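Local coordinates for packaging protein UL32 (Human herpesvirus 8 type M, PDB 6XF9) that probably helps bring newly made capsids to nuclear replication compartments for cleavage and packaging of viral DNA, as a zinc-binding protein that assembles into a pentameric ring, at residues S24-H29 against P277-P282; S156-G161 against V422-G427; C79-Y84 against D383-L388; A216-K221 against L388-E393. One frame throughout, in Å; residues are numbered along the deposited sequence.

Contact 1: residues S24-H29 against P277-P282; sequences SLLPEH and PCLMHP
The 3-10 turn C278-M280 meets the chain at S24-L26, where the exit from helix 14-22 runs into the short strand 26-27. The polar link is the backbone bond from L279 N to S24 O, 3.2 Å long with 159° at the hydrogen. The same oxygen takes a CA-H...O contact from P277 CA at 3.1 Å. Within the turn, the amides of M280 and H281 go back to the carbonyls of P277 and C278, whereas the L279 amide is given to S24.

Apolar contacts continue beside this bond. L26 divides its tip between two partners: CD1 lies 3.6 Å from C278 SG, while CD2 lies 3.8 Å from L279 CD2, the two leucines crossing at about a right angle. The rotation of C278 that meets L26 CD1 puts SG between its own backbone N and carbonyl carbon (chi1 59°). M280 CG comes within 3.4 Å of S24 OG, and M280 SD also lies close to the hydroxyl. S24 OG is hydrogen-bonded to L20 O.

Helix 37-45 covers L26 and L279, while P277 rests on helix 225-235 and on W89. L26 pairs by backbone bonds with D272 in a short, weakly bonded antiparallel pair, and this pair and the 3-10 turn that follows 271-272 in sequence together receive the segment leaving helix 14-22.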
loop_
_atom_site.group_PDB
_atom_site.type_symbol
_atom_site.label_atom_id
_atom_site.label_comp_id
_atom_site.label_asym_id
_atom_site.label_seq_id
_atom_site.Cartn_x
_atom_site.Cartn_y
_atom_site.Cartn_z
ATOM N N SER D 24 -29.270 19.123 -31.702
ATOM C CA SER D 24 -28.005 19.217 -30.984
ATOM C C SER D 24 -28.080 20.112 -29.747
ATOM O O SER D 24 -27.040 20.449 -29.165
ATOM C CB SER D 24 -26.919 19.711 -31.936
ATOM O OG SER D 24 -26.712 18.746 -32.954
ATOM N N LEU D 25 -29.278 20.482 -29.317
ATOM C CA LEU D 25 -29.472 21.193 -28.070
ATOM C C LEU D 25 -29.853 20.179 -26.998
ATOM O O LEU D 25 -30.362 19.096 -27.293
ATOM C CB LEU D 25 -30.577 22.237 -28.203
ATOM C CG LEU D 25 -30.374 23.376 -29.198
ATOM C CD1 LEU D 25 -31.727 24.047 -29.522
ATOM C CD2 LEU D 25 -29.371 24.385 -28.737
ATOM N N LEU D 26 -29.577 20.521 -25.749
ATOM C CA LEU D 26 -29.921 19.643 -24.634
ATOM C C LEU D 26 -31.382 19.827 -24.207
ATOM O O LEU D 26 -31.985 20.867 -24.474
ATOM C CB LEU D 26 -28.984 19.918 -23.466
ATOM C CG LEU D 26 -27.586 19.360 -23.651
ATOM C CD1 LEU D 26 -26.698 19.942 -22.601
ATOM C CD2 LEU D 26 -27.655 17.852 -23.494
ATOM N N PRO D 27 -31.975 18.825 -23.540
ATOM C CA PRO D 27 -33.357 18.976 -23.044
ATOM C C PRO D 27 -33.480 20.073 -21.988
ATOM O O PRO D 27 -32.598 20.244 -21.139
ATOM C CB PRO D 27 -33.670 17.599 -22.447
ATOM C CG PRO D 27 -32.745 16.655 -23.115
ATOM C CD PRO D 27 -31.494 17.437 -23.417
ATOM N N GLU D 28 -34.610 20.807 -22.033
ATOM C CA GLU D 28 -34.791 21.964 -21.149
ATOM C C GLU D 28 -34.876 21.534 -19.688
ATOM O O GLU D 28 -34.177 22.082 -18.823
ATOM C CB GLU D 28 -36.042 22.752 -21.554
ATOM N N HIS D 29 -35.717 20.546 -19.395
ATOM C CA HIS D 29 -35.926 20.053 -18.035
ATOM C C HIS D 29 -35.821 18.538 -18.132
ATOM O O HIS D 29 -36.836 17.824 -18.137
ATOM C CB HIS D 29 -37.267 20.533 -17.470
ATOM C CG HIS D 29 -37.437 22.028 -17.493
ATOM N ND1 HIS D 29 -36.705 22.879 -16.687
ATOM C CD2 HIS D 29 -38.274 22.820 -18.205
ATOM C CE1 HIS D 29 -37.076 24.129 -16.908
ATOM N NE2 HIS D 29 -38.029 24.121 -17.823
ATOM N N PRO D 277 -25.889 24.497 -29.373
ATOM C CA PRO D 277 -25.842 23.169 -29.996
ATOM C C PRO D 277 -24.617 22.410 -29.506
ATOM O O PRO D 277 -23.822 21.893 -30.297
ATOM C CB PRO D 277 -25.779 23.496 -31.489
ATOM C CG PRO D 277 -25.077 24.815 -31.544
ATOM C CD PRO D 277 -25.343 25.545 -30.250
ATOM N N CYS D 278 -24.455 22.357 -28.182
ATOM C CA CYS D 278 -23.239 21.846 -27.563
ATOM C C CYS D 278 -23.058 20.352 -27.765
ATOM O O CYS D 278 -21.960 19.849 -27.518
ATOM C CB CYS D 278 -23.232 22.170 -26.063
ATOM S SG CYS D 278 -24.638 21.494 -25.135
ATOM N N LEU D 279 -24.088 19.635 -28.221
ATOM C CA LEU D 279 -23.940 18.222 -28.532
ATOM C C LEU D 279 -23.197 18.000 -29.833
ATOM O O LEU D 279 -23.128 16.858 -30.301
ATOM C CB LEU D 279 -25.305 17.533 -28.573
ATOM C CG LEU D 279 -26.044 17.534 -27.238
ATOM C CD1 LEU D 279 -27.429 16.907 -27.359
ATOM C CD2 LEU D 279 -25.231 16.801 -26.189
ATOM N N MET D 280 -22.681 19.073 -30.441
ATOM C CA MET D 280 -21.759 18.991 -31.566
ATOM C C MET D 280 -20.321 19.335 -31.194
ATOM O O MET D 280 -19.447 19.307 -32.066
ATOM C CB MET D 280 -22.210 19.913 -32.696
ATOM C CG MET D 280 -23.380 19.404 -33.474
ATOM S SD MET D 280 -24.006 20.739 -34.484
ATOM C CE MET D 280 -22.823 20.779 -35.820
ATOM N N HIS D 281 -20.058 19.641 -29.949
ATOM C CA HIS D 281 -18.811 20.038 -29.334
ATOM C C HIS D 281 -18.243 18.856 -28.549
ATOM O O HIS D 281 -19.000 17.988 -28.102
ATOM C CB HIS D 281 -19.049 21.212 -28.383
ATOM C CG HIS D 281 -17.798 21.915 -27.981
ATOM N ND1 HIS D 281 -16.960 21.438 -26.996
ATOM C CD2 HIS D 281 -17.247 23.074 -28.418
ATOM C CE1 HIS D 281 -15.926 22.255 -26.869
ATOM N NE2 HIS D 281 -16.076 23.256 -27.720
ATOM N N PRO D 282 -16.920 18.757 -28.365
ATOM C CA PRO D 282 -16.367 17.586 -27.654
ATOM C C PRO D 282 -16.846 17.401 -26.210
ATOM O O PRO D 282 -16.878 16.259 -25.728
ATOM C CB PRO D 282 -14.853 17.828 -27.718
ATOM C CG PRO D 282 -14.663 19.211 -28.390
ATOM C CD PRO D 282 -15.895 19.419 -29.184
#

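Contact 2: residues S156-G161 against V422-G427; sequences SEFIRG and VFLFKG
K426 NZ, held by a salt bridge to D370 and a hydrogen bond to Q429, turns away from the interface in which F158 and I159 meet F423, L424 and G427. No hydrogen bond crosses that interface. The two helical segments run nearly parallel, their axes 8.6 Å apart at closest approach and inclined at 25°.

F158 provides the larger part. L424 CG stands 3.8 Å from the centroid of its ring and only 6° off the ring normal, a CH-pi contact squarely over one face. L424 CD1 lies over that face too, 3.8 Å from F158 CD1. At the ring's edge, near its plane, is G427 CA; with no side chain there, the backbones come close, and the CA atoms of F158 and G427 are 5.4 Å apart. The L424 carbonyl oxygen lies 3.7 Å from F158 CD2. With F158 CG beside its own backbone N (chi1 -80°), the ring is oriented to offer a face to L424.

One residue on, I159 reaches across with its delta methyl, CD1 lying 3.7 Å from F423 CD1 in an oblique approach. The F423 ring also makes an edge-to-face pair with H87, while I441 of helix 435-451 covers both F158 and L424. E157 and R160 form their salt bridge outside the interface, with R160 NH2 2.9 Å from E157 OE1. Apolar burial and van der Waals contact, the CH-pi contact included, therefore hold these two segments together, while the charges of K426, E157 and R160 are paired away from it.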
loop_
_atom_site.group_PDB
_atom_site.type_symbol
_atom_site.label_atom_id
_atom_site.label_comp_id
_atom_site.label_asym_id
_atom_site.label_seq_id
_atom_site.Cartn_x
_atom_site.Cartn_y
_atom_site.Cartn_z
ATOM N N SER D 156 -14.574 6.521 -25.945
ATOM C CA SER D 156 -16.033 6.438 -25.879
ATOM C C SER D 156 -16.534 6.522 -24.440
ATOM O O SER D 156 -17.473 7.271 -24.136
ATOM C CB SER D 156 -16.509 5.118 -26.499
ATOM O OG SER D 156 -16.177 5.007 -27.865
ATOM N N GLU D 157 -15.909 5.760 -23.532
ATOM C CA GLU D 157 -16.376 5.724 -22.146
ATOM C C GLU D 157 -16.330 7.108 -21.522
ATOM O O GLU D 157 -17.329 7.584 -20.966
ATOM C CB GLU D 157 -15.547 4.738 -21.324
ATOM C CG GLU D 157 -15.743 3.312 -21.782
ATOM C CD GLU D 157 -17.172 2.832 -21.536
ATOM O OE1 GLU D 157 -17.565 2.737 -20.339
ATOM O OE2 GLU D 157 -17.896 2.567 -22.536
ATOM N N PHE D 158 -15.185 7.789 -21.624
ATOM C CA PHE D 158 -15.105 9.084 -20.958
ATOM C C PHE D 158 -15.892 10.168 -21.680
ATOM O O PHE D 158 -16.266 11.157 -21.057
ATOM C CB PHE D 158 -13.666 9.507 -20.776
ATOM C CG PHE D 158 -13.010 8.854 -19.619
ATOM C CD1 PHE D 158 -12.712 7.505 -19.657
ATOM C CD2 PHE D 158 -12.716 9.586 -18.467
ATOM C CE1 PHE D 158 -12.091 6.884 -18.565
ATOM C CE2 PHE D 158 -12.101 8.985 -17.376
ATOM C CZ PHE D 158 -11.786 7.628 -17.425
ATOM N N ILE D 159 -16.097 10.069 -22.989
ATOM C CA ILE D 159 -17.015 11.026 -23.593
ATOM C C ILE D 159 -18.432 10.739 -23.131
ATOM O O ILE D 159 -19.196 11.665 -22.834
ATOM C CB ILE D 159 -16.894 11.047 -25.122
ATOM C CG1 ILE D 159 -15.540 11.640 -25.489
ATOM C CG2 ILE D 159 -17.999 11.904 -25.707
ATOM C CD1 ILE D 159 -15.144 11.406 -26.880
ATOM N N ARG D 160 -18.806 9.455 -23.057
ATOM C CA ARG D 160 -20.129 9.095 -22.551
ATOM C C ARG D 160 -20.322 9.580 -21.110
ATOM O O ARG D 160 -21.435 9.954 -20.725
ATOM C CB ARG D 160 -20.338 7.581 -22.643
ATOM C CG ARG D 160 -21.807 7.213 -22.686
ATOM C CD ARG D 160 -22.074 5.723 -22.945
ATOM N NE ARG D 160 -21.668 4.896 -21.817
ATOM C CZ ARG D 160 -20.648 4.047 -21.833
ATOM N NH1 ARG D 160 -19.929 3.885 -22.938
ATOM N NH2 ARG D 160 -20.355 3.350 -20.738
ATOM N N GLY D 161 -19.260 9.567 -20.300
ATOM C CA GLY D 161 -19.341 10.162 -18.973
ATOM C C GLY D 161 -19.713 11.634 -19.010
ATOM O O GLY D 161 -20.542 12.098 -18.231
ATOM N N VAL D 422 -6.067 13.317 -23.556
ATOM C CA VAL D 422 -6.736 14.612 -23.530
ATOM C C VAL D 422 -8.228 14.434 -23.280
ATOM O O VAL D 422 -8.838 15.196 -22.517
ATOM C CB VAL D 422 -6.452 15.367 -24.839
ATOM C CG1 VAL D 422 -7.360 16.571 -24.971
ATOM C CG2 VAL D 422 -4.984 15.764 -24.886
ATOM N N PHE D 423 -8.840 13.412 -23.894
ATOM C CA PHE D 423 -10.268 13.165 -23.679
ATOM C C PHE D 423 -10.561 12.611 -22.296
ATOM O O PHE D 423 -11.639 12.862 -21.744
ATOM C CB PHE D 423 -10.802 12.223 -24.747
ATOM C CG PHE D 423 -11.192 12.933 -25.980
ATOM C CD1 PHE D 423 -12.340 13.691 -26.002
ATOM C CD2 PHE D 423 -10.375 12.929 -27.083
ATOM C CE1 PHE D 423 -12.695 14.399 -27.120
ATOM C CE2 PHE D 423 -10.728 13.646 -28.209
ATOM C CZ PHE D 423 -11.892 14.378 -28.223
ATOM N N LEU D 424 -9.660 11.799 -21.756
ATOM C CA LEU D 424 -9.804 11.361 -20.375
ATOM C C LEU D 424 -9.799 12.556 -19.420
ATOM O O LEU D 424 -10.696 12.695 -18.580
ATOM C CB LEU D 424 -8.692 10.357 -20.057
ATOM C CG LEU D 424 -9.094 8.888 -20.325
ATOM C CD1 LEU D 424 -9.764 8.657 -21.669
ATOM C CD2 LEU D 424 -7.890 7.977 -20.215
ATOM N N PHE D 425 -8.849 13.484 -19.600
ATOM C CA PHE D 425 -8.755 14.659 -18.730
ATOM C C PHE D 425 -9.991 15.549 -18.845
ATOM O O PHE D 425 -10.601 15.913 -17.836
ATOM C CB PHE D 425 -7.489 15.441 -19.066
ATOM C CG PHE D 425 -7.333 16.716 -18.284
ATOM C CD1 PHE D 425 -6.767 16.711 -17.023
ATOM C CD2 PHE D 425 -7.718 17.924 -18.828
ATOM C CE1 PHE D 425 -6.607 17.886 -16.311
ATOM C CE2 PHE D 425 -7.560 19.104 -18.132
ATOM C CZ PHE D 425 -7.003 19.083 -16.866
ATOM N N LYS D 426 -10.394 15.909 -20.063
ATOM C CA LYS D 426 -11.634 16.670 -20.196
ATOM C C LYS D 426 -12.798 15.936 -19.535
ATOM O O LYS D 426 -13.785 16.563 -19.125
ATOM C CB LYS D 426 -11.929 16.956 -21.671
ATOM C CG LYS D 426 -10.899 17.854 -22.331
ATOM C CD LYS D 426 -10.589 19.082 -21.477
ATOM C CE LYS D 426 -11.550 20.197 -21.783
ATOM N NZ LYS D 426 -11.514 21.274 -20.771
ATOM N N GLY D 427 -12.724 14.605 -19.479
ATOM C CA GLY D 427 -13.783 13.833 -18.847
ATOM C C GLY D 427 -13.799 13.962 -17.338
ATOM O O GLY D 427 -14.864 14.100 -16.730
#

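Contact 3: residues C79-Y84 against D383-L388; sequences CFFCLY and DVLFRL
F80 and F81 near the end of helix 71-83, and Y84 just after it, pack on V384 and L385 of the short helix 382-386, a buried helix-to-helix joint in this largely helical, zinc-bearing fold. The tight part centres on V384 CG1. That methyl makes a CH-pi contact over one face of F81, 3.9 Å from the ring centroid and 16° off the normal. It also lies 3.8 Å from F80 CE2, so one methyl fills the angle between two phenyl rings. Its chi1 of 175° sets CG1 opposite the V384 backbone N, out toward helix 71-83.

The F81 ring continues past the methyl to the V384 backbone, where CZ is 3.0 Å from the carbonyl oxygen. L385 runs alongside F81 in the opposite sense, with its CD2 3.7 Å from F81 CD2. Within 79-84, Y84 CD1 lies 4.0 Å above the centre of the F80 ring, covering one of its faces. The Y84 hydroxyl leads away from V384 and L385 to a hydrogen bond with T411 N, and F213 of helix 207-213 touches both F81 and V384.

The solvent side is carried by D383, R387 and L388, which make no contact with 79-84. R387 has left helical backbone angles, although its amide still bonds to the D383 carbonyl. The side chains of D383 and R387 form only a long ion pair: D383 OD1 sits at the edge of the R387 guanidinium, in its plane, 3.7 Å from NE.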
loop_
_atom_site.group_PDB
_atom_site.type_symbol
_atom_site.label_atom_id
_atom_site.label_comp_id
_atom_site.label_asym_id
_atom_site.label_seq_id
_atom_site.Cartn_x
_atom_site.Cartn_y
_atom_site.Cartn_z
ATOM N N CYS D 79 -12.255 14.384 -45.745
ATOM C CA CYS D 79 -11.422 13.708 -44.761
ATOM C C CYS D 79 -10.090 14.434 -44.557
ATOM O O CYS D 79 -9.690 14.697 -43.421
ATOM C CB CYS D 79 -11.214 12.257 -45.177
ATOM S SG CYS D 79 -12.750 11.320 -45.102
ATOM N N PHE D 80 -9.407 14.810 -45.632
ATOM C CA PHE D 80 -8.123 15.491 -45.465
ATOM C C PHE D 80 -8.284 16.767 -44.650
ATOM O O PHE D 80 -7.434 17.089 -43.815
ATOM C CB PHE D 80 -7.514 15.801 -46.831
ATOM C CG PHE D 80 -6.139 16.386 -46.773
ATOM C CD1 PHE D 80 -5.031 15.576 -46.638
ATOM C CD2 PHE D 80 -5.954 17.738 -46.887
ATOM C CE1 PHE D 80 -3.753 16.116 -46.595
ATOM C CE2 PHE D 80 -4.680 18.290 -46.853
ATOM C CZ PHE D 80 -3.579 17.480 -46.706
ATOM N N PHE D 81 -9.361 17.513 -44.889
ATOM C CA PHE D 81 -9.575 18.759 -44.163
ATOM C C PHE D 81 -9.802 18.498 -42.688
ATOM O O PHE D 81 -9.250 19.196 -41.830
ATOM C CB PHE D 81 -10.769 19.508 -44.762
ATOM C CG PHE D 81 -10.397 20.463 -45.863
ATOM C CD1 PHE D 81 -9.693 20.026 -46.972
ATOM C CD2 PHE D 81 -10.812 21.788 -45.814
ATOM C CE1 PHE D 81 -9.350 20.898 -47.985
ATOM C CE2 PHE D 81 -10.474 22.663 -46.837
ATOM C CZ PHE D 81 -9.743 22.207 -47.923
ATOM N N CYS D 82 -10.607 17.488 -42.372
ATOM C CA CYS D 82 -10.873 17.165 -40.975
ATOM C C CYS D 82 -9.585 16.796 -40.252
ATOM O O CYS D 82 -9.342 17.243 -39.130
ATOM C CB CYS D 82 -11.869 16.014 -40.910
ATOM S SG CYS D 82 -13.529 16.457 -41.444
ATOM N N LEU D 83 -8.743 15.993 -40.901
ATOM C CA LEU D 83 -7.457 15.595 -40.349
ATOM C C LEU D 83 -6.614 16.800 -39.953
ATOM O O LEU D 83 -5.806 16.720 -39.020
ATOM C CB LEU D 83 -6.732 14.743 -41.386
ATOM C CG LEU D 83 -5.434 14.069 -40.998
ATOM C CD1 LEU D 83 -5.705 13.233 -39.775
ATOM C CD2 LEU D 83 -4.929 13.210 -42.155
ATOM N N TYR D 84 -6.789 17.925 -40.646
ATOM C CA TYR D 84 -6.034 19.145 -40.394
ATOM C C TYR D 84 -6.912 20.233 -39.793
ATOM O O TYR D 84 -6.615 21.419 -39.904
ATOM C CB TYR D 84 -5.355 19.622 -41.676
ATOM C CG TYR D 84 -4.190 18.755 -42.018
ATOM C CD1 TYR D 84 -4.363 17.591 -42.715
ATOM C CD2 TYR D 84 -2.920 19.065 -41.584
ATOM C CE1 TYR D 84 -3.277 16.766 -42.999
ATOM C CE2 TYR D 84 -1.847 18.252 -41.861
ATOM C CZ TYR D 84 -2.041 17.109 -42.558
ATOM O OH TYR D 84 -0.981 16.291 -42.836
ATOM N N ASP D 383 -3.852 27.057 -43.804
ATOM C CA ASP D 383 -3.690 27.023 -45.250
ATOM C C ASP D 383 -4.629 26.002 -45.883
ATOM O O ASP D 383 -5.365 26.332 -46.813
ATOM C CB ASP D 383 -2.241 26.709 -45.590
ATOM C CG ASP D 383 -1.281 27.698 -44.966
ATOM O OD1 ASP D 383 -1.579 28.913 -44.983
ATOM O OD2 ASP D 383 -0.233 27.270 -44.441
ATOM N N VAL D 384 -4.604 24.749 -45.412
ATOM C CA VAL D 384 -5.527 23.739 -45.932
ATOM C C VAL D 384 -6.954 24.228 -45.817
ATOM O O VAL D 384 -7.752 24.124 -46.755
ATOM C CB VAL D 384 -5.355 22.397 -45.196
ATOM C CG1 VAL D 384 -6.400 21.430 -45.662
ATOM C CG2 VAL D 384 -3.983 21.823 -45.443
ATOM N N LEU D 385 -7.306 24.765 -44.658
ATOM C CA LEU D 385 -8.710 25.019 -44.397
ATOM C C LEU D 385 -9.224 26.196 -45.210
ATOM O O LEU D 385 -10.389 26.200 -45.626
ATOM C CB LEU D 385 -8.930 25.263 -42.910
ATOM C CG LEU D 385 -8.764 24.070 -41.973
ATOM C CD1 LEU D 385 -9.397 24.436 -40.620
ATOM C CD2 LEU D 385 -9.361 22.777 -42.557
ATOM N N PHE D 386 -8.392 27.223 -45.415
ATOM C CA PHE D 386 -8.925 28.508 -45.844
ATOM C C PHE D 386 -8.320 29.103 -47.101
ATOM O O PHE D 386 -8.900 30.049 -47.633
ATOM C CB PHE D 386 -8.832 29.534 -44.699
ATOM C CG PHE D 386 -9.985 29.430 -43.746
ATOM C CD1 PHE D 386 -11.254 29.819 -44.139
ATOM C CD2 PHE D 386 -9.823 28.859 -42.503
ATOM C CE1 PHE D 386 -12.333 29.682 -43.295
ATOM C CE2 PHE D 386 -10.891 28.726 -41.647
ATOM C CZ PHE D 386 -12.147 29.140 -42.044
ATOM N N ARG D 387 -7.215 28.587 -47.608
ATOM C CA ARG D 387 -6.672 29.087 -48.857
ATOM C C ARG D 387 -7.252 28.342 -50.048
ATOM O O ARG D 387 -7.445 27.117 -50.010
ATOM C CB ARG D 387 -5.154 29.000 -48.851
ATOM C CG ARG D 387 -4.599 29.967 -47.848
ATOM C CD ARG D 387 -3.237 30.449 -48.205
ATOM N NE ARG D 387 -2.868 31.527 -47.295
ATOM C CZ ARG D 387 -3.248 32.789 -47.459
ATOM N NH1 ARG D 387 -4.008 33.115 -48.499
ATOM N NH2 ARG D 387 -2.864 33.724 -46.595
ATOM N N LEU D 388 -7.542 29.107 -51.104
ATOM C CA LEU D 388 -8.163 28.554 -52.293
ATOM C C LEU D 388 -7.153 27.679 -53.022
ATOM O O LEU D 388 -6.084 28.162 -53.405
ATOM C CB LEU D 388 -8.636 29.695 -53.198
ATOM C CG LEU D 388 -9.486 29.287 -54.411
ATOM C CD1 LEU D 388 -10.512 30.384 -54.714
ATOM C CD2 LEU D 388 -8.628 28.880 -55.659
#

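Contact 4: residues A216-K221 against L388-E393; sequences ASRPTK and LPREQE
L388 N gives a hydrogen bond to P219 O at 2.9 Å, with 161° at the hydrogen. L388 also accepts: its carbonyl takes a hydrogen bond from R218 NH1, which approaches from above the carbonyl plane, 46° out of it. The modelled length of 2.5 Å is unusually short, so its exact value is doubtful. P389 O is 3.1 Å from the same R218 nitrogen, near the plane of the guanidinium.

The bends of the R218 chain at chi2 and chi3 bring NH1 to L388 O, with P389 O close by. R390 CG lies 3.5 Å above the centre of one guanidinium face, and P219 CD lies over the opposite face, farther off and toward the rim. In return, R218 CD stands 4.0 Å above the centre of the R390 guanidinium. The two guanidinium planes are 27° apart, and their NE atoms are 4.1 Å from each other. Carbonyl partners probably ease the like charge, since R390 NH1 bonds to the oxygens of A211 and C214. Beyond them, P219 CD touches L388 CB at 4.2 Å.

A backbone bond between K221 and F386 continues the antiparallel course set by P219 and L388. The loop between helices 207-213 and 225-235 thus lies along the connection from helix 382-386 to helix 391-402, with R390 at the latter's N-cap position.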
loop_
_atom_site.group_PDB
_atom_site.type_symbol
_atom_site.label_atom_id
_atom_site.label_comp_id
_atom_site.label_asym_id
_atom_site.label_seq_id
_atom_site.Cartn_x
_atom_site.Cartn_y
_atom_site.Cartn_z
ATOM N N ALA D 216 1.526 33.381 -50.906
ATOM C CA ALA D 216 0.736 34.588 -50.654
ATOM C C ALA D 216 -0.227 34.872 -51.789
ATOM O O ALA D 216 -1.276 35.501 -51.577
ATOM C CB ALA D 216 1.653 35.798 -50.450
ATOM N N SER D 217 0.085 34.353 -52.980
ATOM C CA SER D 217 -0.750 34.523 -54.160
ATOM C C SER D 217 -2.174 34.061 -53.919
ATOM O O SER D 217 -3.071 34.475 -54.666
ATOM C CB SER D 217 -0.134 33.781 -55.355
ATOM O OG SER D 217 -1.041 33.753 -56.440
ATOM N N ARG D 218 -2.411 33.223 -52.876
ATOM C CA ARG D 218 -3.663 32.487 -52.748
ATOM C C ARG D 218 -4.686 33.332 -52.022
ATOM O O ARG D 218 -4.385 33.894 -50.963
ATOM C CB ARG D 218 -3.455 31.197 -51.977
ATOM C CG ARG D 218 -2.592 30.175 -52.671
ATOM C CD ARG D 218 -3.430 29.453 -53.693
ATOM N NE ARG D 218 -3.460 30.078 -55.000
ATOM C CZ ARG D 218 -4.345 29.763 -55.936
ATOM N NH1 ARG D 218 -5.265 28.837 -55.699
ATOM N NH2 ARG D 218 -4.307 30.371 -57.112
ATOM N N PRO D 219 -5.885 33.454 -52.566
ATOM C CA PRO D 219 -6.952 34.125 -51.833
ATOM C C PRO D 219 -7.533 33.187 -50.799
ATOM O O PRO D 219 -7.525 31.962 -50.951
ATOM C CB PRO D 219 -7.986 34.459 -52.920
ATOM C CG PRO D 219 -7.311 34.138 -54.230
ATOM C CD PRO D 219 -6.310 33.081 -53.919
ATOM N N THR D 220 -8.037 33.790 -49.737
ATOM C CA THR D 220 -8.671 33.064 -48.658
ATOM C C THR D 220 -10.177 32.985 -48.849
ATOM O O THR D 220 -10.810 33.899 -49.376
ATOM C CB THR D 220 -8.312 33.708 -47.321
ATOM O OG1 THR D 220 -8.789 35.059 -47.291
ATOM C CG2 THR D 220 -6.800 33.700 -47.123
ATOM N N LYS D 221 -10.744 31.889 -48.370
ATOM C CA LYS D 221 -12.177 31.658 -48.331
ATOM C C LYS D 221 -12.845 32.477 -47.227
ATOM O O LYS D 221 -12.178 33.054 -46.360
ATOM C CB LYS D 221 -12.415 30.168 -48.143
ATOM C CG LYS D 221 -11.671 29.348 -49.165
ATOM C CD LYS D 221 -12.188 27.919 -49.206
ATOM C CE LYS D 221 -11.633 27.118 -48.075
ATOM N NZ LYS D 221 -11.686 25.664 -48.349
ATOM N N LEU D 388 -7.542 29.107 -51.104
ATOM C CA LEU D 388 -8.163 28.554 -52.293
ATOM C C LEU D 388 -7.153 27.679 -53.022
ATOM O O LEU D 388 -6.084 28.162 -53.405
ATOM C CB LEU D 388 -8.636 29.695 -53.198
ATOM C CG LEU D 388 -9.486 29.287 -54.411
ATOM C CD1 LEU D 388 -10.512 30.384 -54.714
ATOM C CD2 LEU D 388 -8.628 28.880 -55.659
ATOM N N PRO D 389 -7.469 26.424 -53.293
ATOM C CA PRO D 389 -6.463 25.529 -53.865
ATOM C C PRO D 389 -6.155 25.851 -55.315
ATOM O O PRO D 389 -7.009 26.294 -56.085
ATOM C CB PRO D 389 -7.112 24.149 -53.744
ATOM C CG PRO D 389 -8.562 24.411 -53.722
ATOM C CD PRO D 389 -8.747 25.748 -53.043
ATOM N N ARG D 390 -4.913 25.575 -55.690
ATOM C CA ARG D 390 -4.523 25.620 -57.082
ATOM C C ARG D 390 -5.018 24.337 -57.718
ATOM O O ARG D 390 -4.642 23.244 -57.270
ATOM C CB ARG D 390 -3.012 25.714 -57.213
ATOM C CG ARG D 390 -2.377 26.830 -56.459
ATOM C CD ARG D 390 -0.875 26.641 -56.509
ATOM N NE ARG D 390 -0.222 27.883 -56.111
ATOM C CZ ARG D 390 0.141 28.173 -54.869
ATOM N NH1 ARG D 390 -0.009 27.270 -53.912
ATOM N NH2 ARG D 390 0.696 29.346 -54.599
ATOM N N GLU D 391 -5.858 24.464 -58.752
ATOM C CA GLU D 391 -6.586 23.300 -59.245
ATOM C C GLU D 391 -5.671 22.267 -59.891
ATOM O O GLU D 391 -5.948 21.064 -59.787
ATOM C CB GLU D 391 -7.704 23.731 -60.194
ATOM C CG GLU D 391 -8.944 24.334 -59.461
ATOM C CD GLU D 391 -9.815 23.296 -58.676
ATOM O OE1 GLU D 391 -9.744 22.072 -58.967
ATOM O OE2 GLU D 391 -10.581 23.715 -57.766
ATOM N N GLN D 392 -4.568 22.674 -60.524
ATOM C CA GLN D 392 -3.708 21.644 -61.120
ATOM C C GLN D 392 -3.071 20.762 -60.043
ATOM O O GLN D 392 -3.052 19.531 -60.172
ATOM C CB GLN D 392 -2.634 22.276 -62.016
ATOM N N GLU D 393 -2.588 21.370 -58.948
ATOM C CA GLU D 393 -2.013 20.610 -57.843
ATOM C C GLU D 393 -3.098 19.970 -56.984
ATOM O O GLU D 393 -2.923 18.853 -56.468
ATOM C CB GLU D 393 -1.128 21.520 -56.986
ATOM C CG GLU D 393 0.210 21.919 -57.646
ATOM C CD GLU D 393 0.136 23.214 -58.450
ATOM O OE1 GLU D 393 -0.967 23.797 -58.573
ATOM O OE2 GLU D 393 1.190 23.643 -58.977
#

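In the fold
Contacts 1, 2 and 3 are buried, whereas contact 4 lies at the surface, its centre 24 Å from the chain's centre. Contacts 3 and 4 share L388, so the connection leaving helix 382-386 serves both. Contacts 1 and 2 touch through P282 CB and F423 CE1, 4.1 Å apart, and lie across the chain's centre from the other pair. The chemistry follows location: the helix pairs of contacts 2 and 3 have no hydrogen bond across the interface and meet mainly through apolar side chains, contact 1 adds a single backbone bond to its packing, and contact 4 relies on a backbone bond and on arginine-carbonyl contacts.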